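Local structure of ribonucleoside-diphosphate reductase, alpha chain (Actinobacillus ureae ATCC 25976, 6DQX) at residues L207-V212 with T243-L248. The protein probably reduces ribonucleoside diphosphates to deoxyribonucleotides as the catalytic alpha subunit of a class Id ribonucleotide reductase. Residues are numbered along the deposited sequence; the frame is centred on the assembly and turned at random.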
ATOM      1  N   LEU A 207      -2.328  13.609  -5.348  1.00 24.33           N
ATOM      2  CA  LEU A 207      -2.688  12.863  -6.570  1.00 24.46           C
ATOM      3  C   LEU A 207      -4.143  12.420  -6.563  1.00 23.06           C
ATOM      4  O   LEU A 207      -4.824  12.536  -7.575  1.00 23.77           O
ATOM      5  CB  LEU A 207      -1.777  11.644  -6.775  1.00 26.09           C
ATOM      6  CG  LEU A 207      -0.257  11.909  -6.769  1.00 28.77           C
ATOM      7  CD1 LEU A 207       0.510  10.707  -7.315  1.00 31.00           C
ATOM      8  CD2 LEU A 207       0.123  13.159  -7.547  1.00 29.54           C
ATOM      9  N   MET A 208      -4.604  11.884  -5.438  1.00 21.06           N
ATOM     10  CA  MET A 208      -5.961  11.373  -5.351  1.00 21.42           C
ATOM     11  C   MET A 208      -6.942  12.525  -5.237  1.00 21.80           C
ATOM     12  O   MET A 208      -6.607  13.629  -4.747  1.00 19.10           O
ATOM     13  CB  MET A 208      -6.135  10.385  -4.202  1.00 21.96           C
ATOM     14  CG  MET A 208      -5.979  10.940  -2.812  1.00 22.68           C
ATOM     15  SD  MET A 208      -6.406   9.721  -1.564  1.00 22.53           S
ATOM     16  CE  MET A 208      -8.102  10.131  -1.218  1.00 22.20           C
ATOM     17  N   TYR A 209      -8.147  12.278  -5.736  1.00 19.42           N
ATOM     18  CA  TYR A 209      -9.256  13.215  -5.551  1.00 20.85           C
ATOM     19  C   TYR A 209     -10.068  12.832  -4.327  1.00 18.30           C
ATOM     20  O   TYR A 209      -9.866  11.763  -3.729  1.00 18.09           O
ATOM     21  CB  TYR A 209     -10.157  13.203  -6.789  1.00 23.75           C
ATOM     22  CG  TYR A 209      -9.421  13.537  -8.048  1.00 28.91           C
ATOM     23  CD1 TYR A 209      -8.872  14.811  -8.234  1.00 33.28           C
ATOM     24  CD2 TYR A 209      -9.259  12.586  -9.057  1.00 33.53           C
ATOM     25  CE1 TYR A 209      -8.177  15.128  -9.394  1.00 37.60           C
ATOM     26  CE2 TYR A 209      -8.565  12.890 -10.230  1.00 37.19           C
ATOM     27  CZ  TYR A 209      -8.029  14.160 -10.390  1.00 38.72           C
ATOM     28  OH  TYR A 209      -7.336  14.455 -11.542  1.00 44.70           O
ATOM     29  N   TYR A 210     -10.981  13.706  -3.925  1.00 16.36           N
ATOM     30  CA  TYR A 210     -11.914  13.387  -2.870  1.00 15.62           C
ATOM     31  C   TYR A 210     -13.260  14.057  -3.019  1.00 15.55           C
ATOM     32  O   TYR A 210     -13.407  15.065  -3.712  1.00 14.81           O
ATOM     33  CB  TYR A 210     -11.360  13.640  -1.448  1.00 15.68           C
ATOM     34  CG  TYR A 210     -11.258  15.106  -1.010  1.00 14.90           C
ATOM     35  CD1 TYR A 210     -10.452  16.003  -1.693  1.00 16.32           C
ATOM     36  CD2 TYR A 210     -11.987  15.569   0.062  1.00 15.16           C
ATOM     37  CE1 TYR A 210     -10.372  17.341  -1.308  1.00 16.45           C
ATOM     38  CE2 TYR A 210     -11.920  16.888   0.466  1.00 15.90           C
ATOM     39  CZ  TYR A 210     -11.100  17.757  -0.217  1.00 15.88           C
ATOM     40  OH  TYR A 210     -11.082  19.043   0.202  1.00 18.11           O
ATOM     41  N   GLY A 211     -14.222  13.434  -2.347  1.00 14.58           N
ATOM     42  CA  GLY A 211     -15.570  13.907  -2.222  1.00 15.05           C
ATOM     43  C   GLY A 211     -15.993  13.942  -0.780  1.00 15.09           C
ATOM     44  O   GLY A 211     -15.493  13.174   0.061  1.00 15.69           O
ATOM     45  N   VAL A 212     -16.939  14.824  -0.493  1.00 14.11           N
ATOM     46  CA  VAL A 212     -17.482  14.993   0.837  1.00 14.16           C
ATOM     47  C   VAL A 212     -18.961  14.636   0.853  1.00 15.69           C
ATOM     48  O   VAL A 212     -19.758  15.147   0.034  1.00 14.79           O
ATOM     49  CB  VAL A 212     -17.248  16.422   1.353  1.00 14.30           C
ATOM     50  CG1 VAL A 212     -17.958  16.616   2.688  1.00 15.14           C
ATOM     51  CG2 VAL A 212     -15.746  16.671   1.506  1.00 15.00           C
ATOM     52  N   THR A 243      -9.783  24.862  -6.171  1.00 33.86           N
ATOM     53  CA  THR A 243      -9.319  23.607  -6.801  1.00 34.04           C
ATOM     54  C   THR A 243     -10.297  22.893  -7.751  1.00 32.60           C
ATOM     55  O   THR A 243      -9.887  22.031  -8.532  1.00 29.93           O
ATOM     56  CB  THR A 243      -8.887  22.593  -5.716  1.00 34.73           C
ATOM     57  OG1 THR A 243     -10.007  22.207  -4.907  1.00 36.01           O
ATOM     58  CG2 THR A 243      -7.810  23.204  -4.818  1.00 35.84           C
ATOM     59  N   GLY A 244     -11.578  23.254  -7.689  1.00 29.31           N
ATOM     60  CA  GLY A 244     -12.627  22.513  -8.377  1.00 28.75           C
ATOM     61  C   GLY A 244     -13.276  21.463  -7.487  1.00 26.62           C
ATOM     62  O   GLY A 244     -14.418  21.087  -7.725  1.00 24.42           O
ATOM     63  N   ILE A 245     -12.559  21.014  -6.454  1.00 24.85           N
ATOM     64  CA  ILE A 245     -12.991  19.933  -5.584  1.00 24.90           C
ATOM     65  C   ILE A 245     -12.977  20.443  -4.135  1.00 23.26           C
ATOM     66  O   ILE A 245     -12.434  21.542  -3.875  1.00 24.83           O
ATOM     67  CB  ILE A 245     -12.114  18.679  -5.826  1.00 25.44           C
ATOM     68  CG1 ILE A 245     -10.695  18.858  -5.241  1.00 26.79           C
ATOM     69  CG2 ILE A 245     -12.080  18.336  -7.303  1.00 25.60           C
ATOM     70  CD1 ILE A 245     -10.030  17.545  -4.916  1.00 27.21           C
ATOM     71  N   PRO A 246     -13.526  19.705  -3.168  1.00 20.45           N
ATOM     72  CA  PRO A 246     -14.050  18.324  -3.301  1.00 19.96           C
ATOM     73  C   PRO A 246     -15.294  18.184  -4.167  1.00 19.11           C
ATOM     74  O   PRO A 246     -16.065  19.116  -4.290  1.00 18.52           O
ATOM     75  CB  PRO A 246     -14.437  17.969  -1.862  1.00 20.28           C
ATOM     76  CG  PRO A 246     -14.705  19.281  -1.194  1.00 20.66           C
ATOM     77  CD  PRO A 246     -13.754  20.249  -1.821  1.00 20.75           C
ATOM     78  N   TYR A 247     -15.517  16.977  -4.663  1.00 18.77           N
ATOM     79  CA  TYR A 247     -16.861  16.573  -5.119  1.00 16.98           C
ATOM     80  C   TYR A 247     -17.858  16.620  -3.959  1.00 16.01           C
ATOM     81  O   TYR A 247     -17.494  16.482  -2.784  1.00 15.15           O
ATOM     82  CB  TYR A 247     -16.831  15.136  -5.707  1.00 17.22           C
ATOM     83  CG  TYR A 247     -15.680  14.862  -6.656  1.00 17.67           C
ATOM     84  CD1 TYR A 247     -15.198  15.854  -7.488  1.00 18.93           C
ATOM     85  CD2 TYR A 247     -15.089  13.594  -6.734  1.00 19.98           C
ATOM     86  CE1 TYR A 247     -14.167  15.621  -8.367  1.00 20.41           C
ATOM     87  CE2 TYR A 247     -14.040  13.353  -7.619  1.00 20.42           C
ATOM     88  CZ  TYR A 247     -13.585  14.378  -8.420  1.00 21.52           C
ATOM     89  OH  TYR A 247     -12.538  14.194  -9.320  1.00 28.40           O
ATOM     90  N   LEU A 248     -19.130  16.853  -4.278  1.00 15.47           N
ATOM     91  CA  LEU A 248     -20.188  16.796  -3.297  1.00 15.26           C
ATOM     92  C   LEU A 248     -21.034  15.557  -3.534  1.00 14.59           C
ATOM     93  O   LEU A 248     -21.427  15.286  -4.663  1.00 13.88           O
ATOM     94  CB  LEU A 248     -21.043  18.043  -3.390  1.00 16.44           C
ATOM     95  CG  LEU A 248     -20.263  19.321  -3.040  1.00 17.84           C
ATOM     96  CD1 LEU A 248     -21.099  20.538  -3.388  1.00 18.66           C
ATOM     97  CD2 LEU A 248     -19.890  19.321  -1.566  1.00 19.86           C
TER
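Pro246 lays its CB over one face of the Tyr210 ring, 3.8 Å from the ring centroid, a CH-pi contact, while Ile245 CD1 reaches CD1 and CE1 of the same ring obliquely. Tyr209 is met differently: Tyr247 OH stands over one face of its ring, offset toward the rim near CG, and Ile245 CD1 sits at its edge. The Tyr247 ring has Tyr210 O over one face and Tyr209 CB coming in obliquely. The contact joins strand 209-213 to strand 247-249 and the turn just before it, neighbouring parallel strands of the ribonucleotide reductase barrel in a beta-alpha-beta crossover whose connection includes helix 227-243. Alternation puts Tyr210, which meets Leu196 and Ile198, on the same side as Val212, which meets Leu236 of that helix; Tyr209 and Tyr247 take the other, where Tyr247 also meets the Tyr551 ring.

Tyr210 owes its place beside proline to chi1 of 74°, which sets CG between the backbone N and the carbonyl carbon. Its flat ring offers a broad pi face to proline CH groups, the extended arm of Ile245 carries CD1 to both tyrosines, and branched Val212 puts CG2 3.8 Å from Pro246 CB. The cis peptide before Pro246 belongs to the turn out of the helix, where Gly244 has the positive phi that glycine readily adopts and Thr243 OG1 accepts from Ile245 N in an ST turn. Gly211 pairs with Tyr247 in a parallel bridge, and glycine, lacking a side chain, easily accommodates their CA-CA approach of 4.1 Å. Two backbone bonds fix the register: Tyr247 N gives to Tyr210 O at 3.0 Å, and Val212 N to Tyr247 O at 2.9 Å, nearly straight at 165°.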